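Local coordinates for protein molinate hydrolase (Gulosibacter molinativorax, PDB 4UB9) that hydrolyses the thiocarbamate pesticide molinate and binds zinc, probably attacking a carbon-nitrogen bond as a member of the amidohydrolase family, at residues Gly120-Val125 and Asp202-Met207; Val98-Gly103 and Glu127-Ile132; Gly288-Ile293 and Ile316-Glu321. All coordinates share one frame; numbering follows the deposited sequence.

Contact 1: residues Gly120-Val125 and Asp202-Met207; sequences GNYYKV and DRMDAM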
loop_
_atom_site.group_PDB
_atom_site.type_symbol
_atom_site.label_atom_id
_atom_site.label_comp_id
_atom_site.label_asym_id
_atom_site.label_seq_id
_atom_site.Cartn_x
_atom_site.Cartn_y
_atom_site.Cartn_z
ATOM N N GLY A 120 -15.849 -16.917 19.006
ATOM C CA GLY A 120 -16.381 -17.915 19.925
ATOM C C GLY A 120 -16.990 -17.274 21.174
ATOM O O GLY A 120 -17.795 -17.906 21.852
ATOM N N ASN A 121 -16.580 -16.045 21.481
ATOM C CA ASN A 121 -16.987 -15.370 22.702
ATOM C C ASN A 121 -17.502 -13.964 22.544
ATOM O O ASN A 121 -17.447 -13.154 23.477
ATOM C CB ASN A 121 -15.802 -15.295 23.665
ATOM C CG ASN A 121 -15.476 -16.615 24.298
ATOM O OD1 ASN A 121 -14.374 -17.124 24.119
ATOM N ND2 ASN A 121 -16.445 -17.223 24.941
ATOM N N TYR A 122 -17.969 -13.631 21.357
ATOM C CA TYR A 122 -18.322 -12.243 21.097
ATOM C C TYR A 122 -19.386 -11.762 22.082
ATOM O O TYR A 122 -19.293 -10.638 22.575
ATOM C CB TYR A 122 -18.766 -12.046 19.650
ATOM C CG TYR A 122 -17.685 -12.324 18.638
ATOM C CD1 TYR A 122 -16.434 -11.725 18.728
ATOM C CD2 TYR A 122 -17.927 -13.156 17.568
ATOM C CE1 TYR A 122 -15.448 -11.968 17.789
ATOM C CE2 TYR A 122 -16.972 -13.399 16.618
ATOM C CZ TYR A 122 -15.729 -12.817 16.717
ATOM O OH TYR A 122 -14.780 -13.092 15.762
ATOM N N TYR A 123 -20.343 -12.628 22.431
ATOM C CA TYR A 123 -21.393 -12.215 23.364
ATOM C C TYR A 123 -20.800 -11.847 24.725
ATOM O O TYR A 123 -21.305 -10.943 25.398
ATOM C CB TYR A 123 -22.514 -13.247 23.531
ATOM C CG TYR A 123 -22.181 -14.528 24.284
ATOM C CD1 TYR A 123 -21.532 -15.569 23.644
ATOM C CD2 TYR A 123 -22.497 -14.678 25.618
ATOM C CE1 TYR A 123 -21.184 -16.724 24.324
ATOM C CE2 TYR A 123 -22.205 -15.850 26.301
ATOM C CZ TYR A 123 -21.546 -16.876 25.644
ATOM O OH TYR A 123 -21.261 -18.067 26.280
ATOM N N LYS A 124 -19.729 -12.524 25.120
ATOM C CA LYS A 124 -19.061 -12.206 26.408
ATOM C C LYS A 124 -18.278 -10.926 26.336
ATOM O O LYS A 124 -18.175 -10.202 27.312
ATOM C CB LYS A 124 -18.140 -13.323 26.828
ATOM C CG LYS A 124 -18.896 -14.525 27.334
ATOM C CD LYS A 124 -17.979 -15.648 27.780
ATOM C CE LYS A 124 -18.825 -16.768 28.343
ATOM N NZ LYS A 124 -18.136 -18.074 28.236
ATOM N N VAL A 125 -17.710 -10.652 25.164
ATOM C CA VAL A 125 -17.030 -9.384 24.952
ATOM C C VAL A 125 -18.047 -8.251 25.159
ATOM O O VAL A 125 -17.764 -7.211 25.764
ATOM C CB VAL A 125 -16.453 -9.275 23.540
ATOM C CG1 VAL A 125 -15.946 -7.863 23.238
ATOM C CG2 VAL A 125 -15.352 -10.284 23.366
ATOM N N ASP A 202 -14.606 -12.568 5.174
ATOM C CA ASP A 202 -16.004 -12.727 4.724
ATOM C C ASP A 202 -16.909 -13.133 5.853
ATOM O O ASP A 202 -18.051 -12.701 5.967
ATOM C CB ASP A 202 -16.123 -13.758 3.567
ATOM C CG ASP A 202 -15.574 -13.243 2.263
ATOM O OD1 ASP A 202 -15.301 -12.030 2.118
ATOM O OD2 ASP A 202 -15.359 -14.056 1.346
ATOM N N ARG A 203 -16.422 -14.019 6.683
ATOM C CA ARG A 203 -17.251 -14.501 7.811
ATOM C C ARG A 203 -17.555 -13.351 8.785
ATOM O O ARG A 203 -18.651 -13.233 9.305
ATOM C CB ARG A 203 -16.550 -15.675 8.522
ATOM C CG ARG A 203 -17.344 -16.238 9.706
ATOM C CD ARG A 203 -16.834 -17.571 10.140
ATOM N NE ARG A 203 -15.554 -17.492 10.855
ATOM C CZ ARG A 203 -14.378 -17.950 10.412
ATOM N NH1 ARG A 203 -14.226 -18.434 9.184
ATOM N NH2 ARG A 203 -13.304 -17.875 11.193
ATOM N N MET A 204 -16.575 -12.482 8.982
ATOM C CA MET A 204 -16.753 -11.336 9.874
ATOM C C MET A 204 -17.660 -10.295 9.256
ATOM O O MET A 204 -18.573 -9.774 9.914
ATOM C CB MET A 204 -15.415 -10.679 10.221
ATOM C CG MET A 204 -14.481 -11.538 11.054
ATOM S SD MET A 204 -15.121 -11.964 12.694
ATOM C CE MET A 204 -15.842 -13.575 12.414
ATOM N N ASP A 205 -17.420 -9.967 7.998
ATOM C CA ASP A 205 -18.338 -9.037 7.324
ATOM C C ASP A 205 -19.793 -9.536 7.386
ATOM O O ASP A 205 -20.726 -8.749 7.597
ATOM C CB ASP A 205 -17.921 -8.808 5.874
ATOM C CG ASP A 205 -16.715 -7.835 5.781
ATOM O OD1 ASP A 205 -16.407 -7.176 6.811
ATOM O OD2 ASP A 205 -16.097 -7.712 4.694
ATOM N N ALA A 206 -19.997 -10.834 7.181
ATOM C CA ALA A 206 -21.383 -11.379 7.171
ATOM C C ALA A 206 -22.056 -11.275 8.524
ATOM O O ALA A 206 -23.237 -10.950 8.616
ATOM C CB ALA A 206 -21.389 -12.807 6.704
ATOM N N MET A 207 -21.317 -11.466 9.598
ATOM C CA MET A 207 -21.975 -11.347 10.918
ATOM C C MET A 207 -22.296 -9.888 11.325
ATOM O O MET A 207 -23.199 -9.649 12.128
ATOM C CB MET A 207 -21.231 -12.106 12.018
ATOM C CG MET A 207 -20.012 -11.443 12.604
ATOM S SD MET A 207 -19.527 -12.227 14.170
ATOM C CE MET A 207 -18.295 -10.977 14.593
#

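Contact 2: residues Val98-Gly103 and Glu127-Ile132; sequences VHLLDG and EEAAQI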
loop_
_atom_site.group_PDB
_atom_site.type_symbol
_atom_site.label_atom_id
_atom_site.label_comp_id
_atom_site.label_asym_id
_atom_site.label_seq_id
_atom_site.Cartn_x
_atom_site.Cartn_y
_atom_site.Cartn_z
ATOM N N VAL A 98 -23.106 3.846 21.801
ATOM C CA VAL A 98 -21.896 3.064 22.022
ATOM C C VAL A 98 -21.767 1.908 21.034
ATOM O O VAL A 98 -22.689 1.587 20.292
ATOM C CB VAL A 98 -21.855 2.440 23.447
ATOM C CG1 VAL A 98 -22.064 3.503 24.493
ATOM C CG2 VAL A 98 -22.893 1.335 23.583
ATOM N N HIS A 99 -20.606 1.267 21.062
ATOM C CA HIS A 99 -20.360 0.044 20.299
ATOM C C HIS A 99 -19.672 -0.971 21.203
ATOM O O HIS A 99 -18.494 -0.844 21.553
ATOM C CB HIS A 99 -19.527 0.342 19.082
ATOM C CG HIS A 99 -20.168 1.337 18.173
ATOM N ND1 HIS A 99 -19.610 2.562 17.881
ATOM C CD2 HIS A 99 -21.336 1.297 17.498
ATOM C CE1 HIS A 99 -20.410 3.239 17.079
ATOM N NE2 HIS A 99 -21.457 2.489 16.818
ATOM N N LEU A 100 -20.427 -1.998 21.544
ATOM C CA LEU A 100 -20.010 -2.999 22.501
ATOM C C LEU A 100 -19.044 -4.058 21.923
ATOM O O LEU A 100 -18.379 -4.768 22.685
ATOM C CB LEU A 100 -21.233 -3.655 23.144
ATOM C CG LEU A 100 -22.101 -2.604 23.891
ATOM C CD1 LEU A 100 -23.385 -3.205 24.429
ATOM C CD2 LEU A 100 -21.353 -1.934 25.060
ATOM N N LEU A 101 -18.997 -4.165 20.587
ATOM C CA LEU A 101 -17.797 -4.619 19.874
ATOM C C LEU A 101 -17.212 -3.347 19.290
ATOM O O LEU A 101 -17.914 -2.595 18.607
ATOM C CB LEU A 101 -18.121 -5.604 18.760
ATOM C CG LEU A 101 -18.613 -6.998 19.172
ATOM C CD1 LEU A 101 -18.818 -7.907 17.964
ATOM C CD2 LEU A 101 -17.625 -7.652 20.117
ATOM N N ASP A 102 -15.935 -3.094 19.543
ATOM C CA ASP A 102 -15.358 -1.744 19.375
ATOM C C ASP A 102 -15.148 -1.333 17.931
ATOM O O ASP A 102 -14.130 -1.599 17.313
ATOM C CB ASP A 102 -14.023 -1.634 20.124
ATOM C CG ASP A 102 -13.515 -0.207 20.208
ATOM O OD1 ASP A 102 -13.954 0.677 19.417
ATOM O OD2 ASP A 102 -12.716 0.039 21.123
ATOM N N GLY A 103 -16.106 -0.606 17.406
ATOM C CA GLY A 103 -16.098 -0.243 15.992
ATOM C C GLY A 103 -15.130 0.850 15.614
ATOM O O GLY A 103 -14.582 0.859 14.486
ATOM N N GLU A 127 -20.912 -8.364 26.824
ATOM C CA GLU A 127 -21.285 -8.294 28.269
ATOM C C GLU A 127 -20.225 -7.575 29.083
ATOM O O GLU A 127 -20.536 -6.662 29.844
ATOM C CB GLU A 127 -21.568 -9.662 28.848
ATOM C CG GLU A 127 -22.859 -10.234 28.277
ATOM C CD GLU A 127 -23.035 -11.733 28.499
ATOM O OE1 GLU A 127 -22.189 -12.342 29.197
ATOM O OE2 GLU A 127 -24.030 -12.295 27.970
ATOM N N GLU A 128 -18.980 -7.944 28.878
ATOM C CA GLU A 128 -17.843 -7.242 29.535
ATOM C C GLU A 128 -17.916 -5.717 29.284
ATOM O O GLU A 128 -17.752 -4.909 30.201
ATOM C CB GLU A 128 -16.495 -7.765 29.033
ATOM C CG GLU A 128 -15.267 -7.060 29.600
ATOM C CD GLU A 128 -13.942 -7.506 28.986
ATOM O OE1 GLU A 128 -13.943 -7.886 27.797
ATOM O OE2 GLU A 128 -12.884 -7.481 29.667
ATOM N N ALA A 129 -18.172 -5.326 28.025
ATOM C CA ALA A 129 -18.230 -3.898 27.680
ATOM C C ALA A 129 -19.423 -3.210 28.360
ATOM O O ALA A 129 -19.323 -2.065 28.817
ATOM C CB ALA A 129 -18.311 -3.708 26.190
ATOM N N ALA A 130 -20.539 -3.929 28.441
ATOM C CA ALA A 130 -21.719 -3.419 29.147
ATOM C C ALA A 130 -21.436 -3.223 30.651
ATOM O O ALA A 130 -21.943 -2.308 31.293
ATOM C CB ALA A 130 -22.879 -4.363 28.965
ATOM N N GLN A 131 -20.622 -4.111 31.203
ATOM C CA GLN A 131 -20.218 -4.025 32.622
ATOM C C GLN A 131 -19.301 -2.853 32.847
ATOM O O GLN A 131 -19.371 -2.198 33.875
ATOM C CB GLN A 131 -19.552 -5.310 33.077
ATOM C CG GLN A 131 -20.545 -6.440 33.173
ATOM C CD GLN A 131 -19.874 -7.796 33.344
ATOM O OE1 GLN A 131 -18.718 -7.902 33.696
ATOM N NE2 GLN A 131 -20.621 -8.818 33.078
ATOM N N ILE A 132 -18.440 -2.590 31.882
ATOM C CA ILE A 132 -17.575 -1.437 31.968
ATOM C C ILE A 132 -18.355 -0.123 31.882
ATOM O O ILE A 132 -18.009 0.854 32.515
ATOM C CB ILE A 132 -16.502 -1.496 30.895
ATOM C CG1 ILE A 132 -15.512 -2.590 31.282
ATOM C CG2 ILE A 132 -15.776 -0.159 30.757
ATOM C CD1 ILE A 132 -14.431 -2.827 30.263
#

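Contact 3: residues Gly288-Ile293 and Ile316-Glu321; sequences GLNTAI and IEKLLE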
loop_
_atom_site.group_PDB
_atom_site.type_symbol
_atom_site.label_atom_id
_atom_site.label_comp_id
_atom_site.label_asym_id
_atom_site.label_seq_id
_atom_site.Cartn_x
_atom_site.Cartn_y
_atom_site.Cartn_z
ATOM N N GLY A 288 -27.025 15.805 3.959
ATOM C CA GLY A 288 -27.421 14.612 4.677
ATOM C C GLY A 288 -28.223 14.959 5.912
ATOM O O GLY A 288 -29.248 14.362 6.212
ATOM N N LEU A 289 -27.732 15.929 6.641
ATOM C CA LEU A 289 -28.404 16.390 7.832
ATOM C C LEU A 289 -29.802 16.894 7.476
ATOM O O LEU A 289 -30.769 16.558 8.110
ATOM C CB LEU A 289 -27.597 17.514 8.484
ATOM C CG LEU A 289 -28.189 18.163 9.739
ATOM C CD1 LEU A 289 -28.506 17.165 10.840
ATOM C CD2 LEU A 289 -27.192 19.188 10.272
ATOM N N ASN A 290 -29.878 17.720 6.470
ATOM C CA ASN A 290 -31.167 18.250 6.063
ATOM C C ASN A 290 -32.126 17.127 5.715
ATOM O O ASN A 290 -33.281 17.140 6.091
ATOM C CB ASN A 290 -31.035 19.184 4.866
ATOM C CG ASN A 290 -32.378 19.767 4.457
ATOM O OD1 ASN A 290 -32.965 20.577 5.168
ATOM N ND2 ASN A 290 -32.872 19.348 3.293
ATOM N N THR A 291 -31.617 16.147 4.989
ATOM C CA THR A 291 -32.448 15.002 4.558
ATOM C C THR A 291 -32.969 14.236 5.747
ATOM O O THR A 291 -34.113 13.788 5.773
ATOM C CB THR A 291 -31.646 14.100 3.612
ATOM O OG1 THR A 291 -31.412 14.806 2.381
ATOM C CG2 THR A 291 -32.352 12.824 3.319
ATOM N N ALA A 292 -32.118 14.090 6.754
ATOM C CA ALA A 292 -32.524 13.378 7.960
ATOM C C ALA A 292 -33.646 14.135 8.710
ATOM O O ALA A 292 -34.597 13.549 9.247
ATOM C CB ALA A 292 -31.344 13.173 8.866
ATOM N N ILE A 293 -33.479 15.421 8.772
ATOM C CA ILE A 293 -34.452 16.293 9.420
ATOM C C ILE A 293 -35.810 16.201 8.716
ATOM O O ILE A 293 -36.850 16.062 9.342
ATOM C CB ILE A 293 -33.957 17.746 9.372
ATOM C CG1 ILE A 293 -32.835 17.944 10.393
ATOM C CG2 ILE A 293 -35.086 18.708 9.712
ATOM C CD1 ILE A 293 -32.060 19.225 10.202
ATOM N N ILE A 316 -30.638 25.012 11.592
ATOM C CA ILE A 316 -30.804 25.085 13.040
ATOM C C ILE A 316 -32.239 25.416 13.356
ATOM O O ILE A 316 -32.844 24.836 14.284
ATOM C CB ILE A 316 -29.864 26.109 13.656
ATOM C CG1 ILE A 316 -28.437 25.541 13.686
ATOM C CG2 ILE A 316 -30.301 26.450 15.058
ATOM C CD1 ILE A 316 -27.377 26.540 14.089
ATOM N N GLU A 317 -32.815 26.338 12.591
ATOM C CA GLU A 317 -34.231 26.735 12.810
ATOM C C GLU A 317 -35.221 25.598 12.595
ATOM O O GLU A 317 -36.171 25.429 13.350
ATOM C CB GLU A 317 -34.596 27.934 11.940
ATOM C CG GLU A 317 -34.100 29.247 12.539
ATOM C CD GLU A 317 -33.860 30.291 11.445
ATOM O OE1 GLU A 317 -33.028 31.189 11.659
ATOM O OE2 GLU A 317 -34.495 30.206 10.357
ATOM N N LYS A 318 -34.940 24.750 11.628
ATOM C CA LYS A 318 -35.741 23.520 11.481
ATOM C C LYS A 318 -35.666 22.602 12.705
ATOM O O LYS A 318 -36.647 21.962 13.077
ATOM C CB LYS A 318 -35.299 22.707 10.291
ATOM C CG LYS A 318 -35.581 23.337 8.955
ATOM C CD LYS A 318 -35.460 22.304 7.846
ATOM C CE LYS A 318 -35.381 22.946 6.470
ATOM N NZ LYS A 318 -35.550 21.889 5.426
ATOM N N LEU A 319 -34.485 22.506 13.296
ATOM C CA LEU A 319 -34.311 21.636 14.449
ATOM C C LEU A 319 -35.148 22.165 15.614
ATOM O O LEU A 319 -35.777 21.398 16.367
ATOM C CB LEU A 319 -32.837 21.561 14.874
ATOM C CG LEU A 319 -31.916 20.736 13.972
ATOM C CD1 LEU A 319 -30.456 20.937 14.337
ATOM C CD2 LEU A 319 -32.247 19.258 14.051
ATOM N N LEU A 320 -35.115 23.470 15.775
ATOM C CA LEU A 320 -35.876 24.141 16.839
ATOM C C LEU A 320 -37.371 23.999 16.593
ATOM O O LEU A 320 -38.121 23.572 17.452
ATOM C CB LEU A 320 -35.518 25.614 16.896
ATOM C CG LEU A 320 -34.097 25.853 17.436
ATOM C CD1 LEU A 320 -33.706 27.306 17.247
ATOM C CD2 LEU A 320 -33.932 25.436 18.898
ATOM N N GLU A 321 -37.778 24.286 15.376
ATOM C CA GLU A 321 -39.176 24.263 15.029
ATOM C C GLU A 321 -39.731 22.831 15.174
ATOM O O GLU A 321 -40.769 22.640 15.743
ATOM C CB GLU A 321 -39.344 24.842 13.604
ATOM C CG GLU A 321 -40.775 25.162 13.191
ATOM C CD GLU A 321 -41.478 23.997 12.498
ATOM O OE1 GLU A 321 -40.823 23.237 11.732
ATOM O OE2 GLU A 321 -42.706 23.835 12.720
#

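Contact 1: residues Gly120-Val125 and Asp202-Met207
Tyr122, in the first turn of helix 122-135, reaches across to helix 198-209 and meets two methionines there, Met204 and Met207. Its ring is the sole bridge from residues 120-125, since the backbones stay well apart: the CA atoms of Tyr122 and Met207 are 10.9 Å from each other. Following the second helix in order, Met204 is the first to touch; just before it Arg203 pairs with Glu119 and with Asp380 of the second subunit. The chain of Met204 bends at chi2 (-63°) and again at chi3, which brings the sulfur to the phenol end of the ring, with Met204 SD 3.3 Å from Tyr122 OH. The methyl lies close by, Met204 CE being 3.5 Å from the same OH. Seen from the ring this sulfur approaches obliquely. The hydroxyl's hydrogen bond goes to the backbone O of Leu115, which ties down the polar end; the sulfur only packs beside it. Met207 then comes in at about a right angle to the tyrosine, its chain straight beyond CG, and lays its methyl over one face. Met207 CE sits 3.8 Å from the centroid of the Tyr122 ring, displaced toward the rim on the CE2 side, a CH-pi contact; Met207 CE and Tyr122 CE2 are 3.4 Å apart. Behind the methyl, Met207 SD is 4.5 Å from the Tyr122 ring centroid, again obliquely placed. These are two Met-aromatic contacts, the sulfurs of residues one helical turn apart lying beside a single ring, and they join the start of a barrel helix to helix 198-209 beside a subunit interface.

Contact 2: residues Val98-Gly103 and Glu127-Ile132
Leu100 sets CG beside its own backbone N, opposite the carbonyl carbon (chi1 -60°), and a chi2 of 175° sends CD1 straight on from CA while CD2 branches off toward the helix and lands on Ala129. That one methyl does most of the work: Leu100 CD2 lies 3.7 Å from Ala129 CB, then passes on to the backbone of the next residue, 4.0 Å from Ala130 N. The alanine methyl is touched twice, because Leu100 O also lies 3.7 Å from Ala129 CB. This is plain van der Waals contact, carbon against carbon and carbon against carbonyl oxygen. The small side chain lets loop and helix come very near, the CA atoms of Leu100 and Ala129 being just 5.5 Å apart, and all three touching residues are buried. Further apolar cover for the leucine comes from Ile126, one turn earlier on the same helix, and from Val141 of strand 138-143. Polar bonds of the chain fix the loop itself: Leu100 N is held by the side chain of Asp143, and Asp102, at the N-cap of helix 103-106, uses OD1 to take the N-H of Met105. On the helix side, Ala130 packs on Ile158 of helix 148-159. Strand 88-95 runs parallel to strand 138-143, with helix 122-135 between them in sequence, so the packing belongs to a beta-alpha-beta crossover of the TIM-barrel fold, where the loop that follows strand 88-95 and the short strand 97-98 rests on the helix that returns the chain to strand 138-143.

Contact 3: residues Gly288-Ile293 and Ile316-Glu321
Ile293 and Leu319 form the closely packed side of this helix pair, whereas Lys318 and Asn290 form a polar bridge along its outer rim. In the apolar part, the two side chains meet at about a right angle: Leu319 CD2 touches the end of the isoleucine, 3.9 Å from Ile293 CD1, and lies equally near its CG1. Met300 of strand 299-301 packs against both residues, and Met361 of helix 353-363 adds to the cover of Leu319. Ile293 serves the rim too. Its CG2 branch leans on the root of the lysine, with Ile293 CG2 4.0 Å from Lys318 CB. From there the lysine chain runs extended beyond CG and carries the ammonium to the amide of Asn290, the NZ of Lys318 lying 2.9 Å from Asn290 OD1. The bond arrives in the carbonyl plane on a lone pair, at a C=O...N angle of 141°. In Asn290 a chi1 of -179° carries the amide out beside the lysine, and a chi2 of 69° sets its turn, with OD1 meeting NZ. Solvent reaches this side at Lys318, which is partly exposed and shares its charge with a salt bridge to Glu294; at the other end of the bond Asn290 is buried, with Arg263 of the third subunit packed on it. A leucine in place of Lys318 would probably leave Asn290 OD1 without this donor and Glu294 without its positive mate. The helix segments run nearly parallel, their axes 10.8 Å apart and inclined by 21°. Helix 286-294 follows strand 279-282 and helix 313-322 follows strand 299-301; such side-by-side packing of successive helices over parallel strands is characteristic of the outer layer of a TIM barrel.

Contacts 1 and 2 hold the same element, helix 122-135, and touch one another: Val125 CG1 of contact 1 packs 3.6 Å from Leu101 CD2 of contact 2. Contact 2 is core: it lies nearest the chain centre, all its touching residues buried and no other subunit upon it, and rests on van der Waals packing alone. Contacts 1 and 3, their centres about 20 and 22 Å from the chain centre, are nearer the surface, each with one partly exposed residue (Met207, Lys318) and another subunit alongside; the first relies on sulfur and an aromatic ring, the last combines aliphatic packing with a charged hydrogen bond. Contact 3 stands apart, its nearest atoms about 17 Å from contact 2.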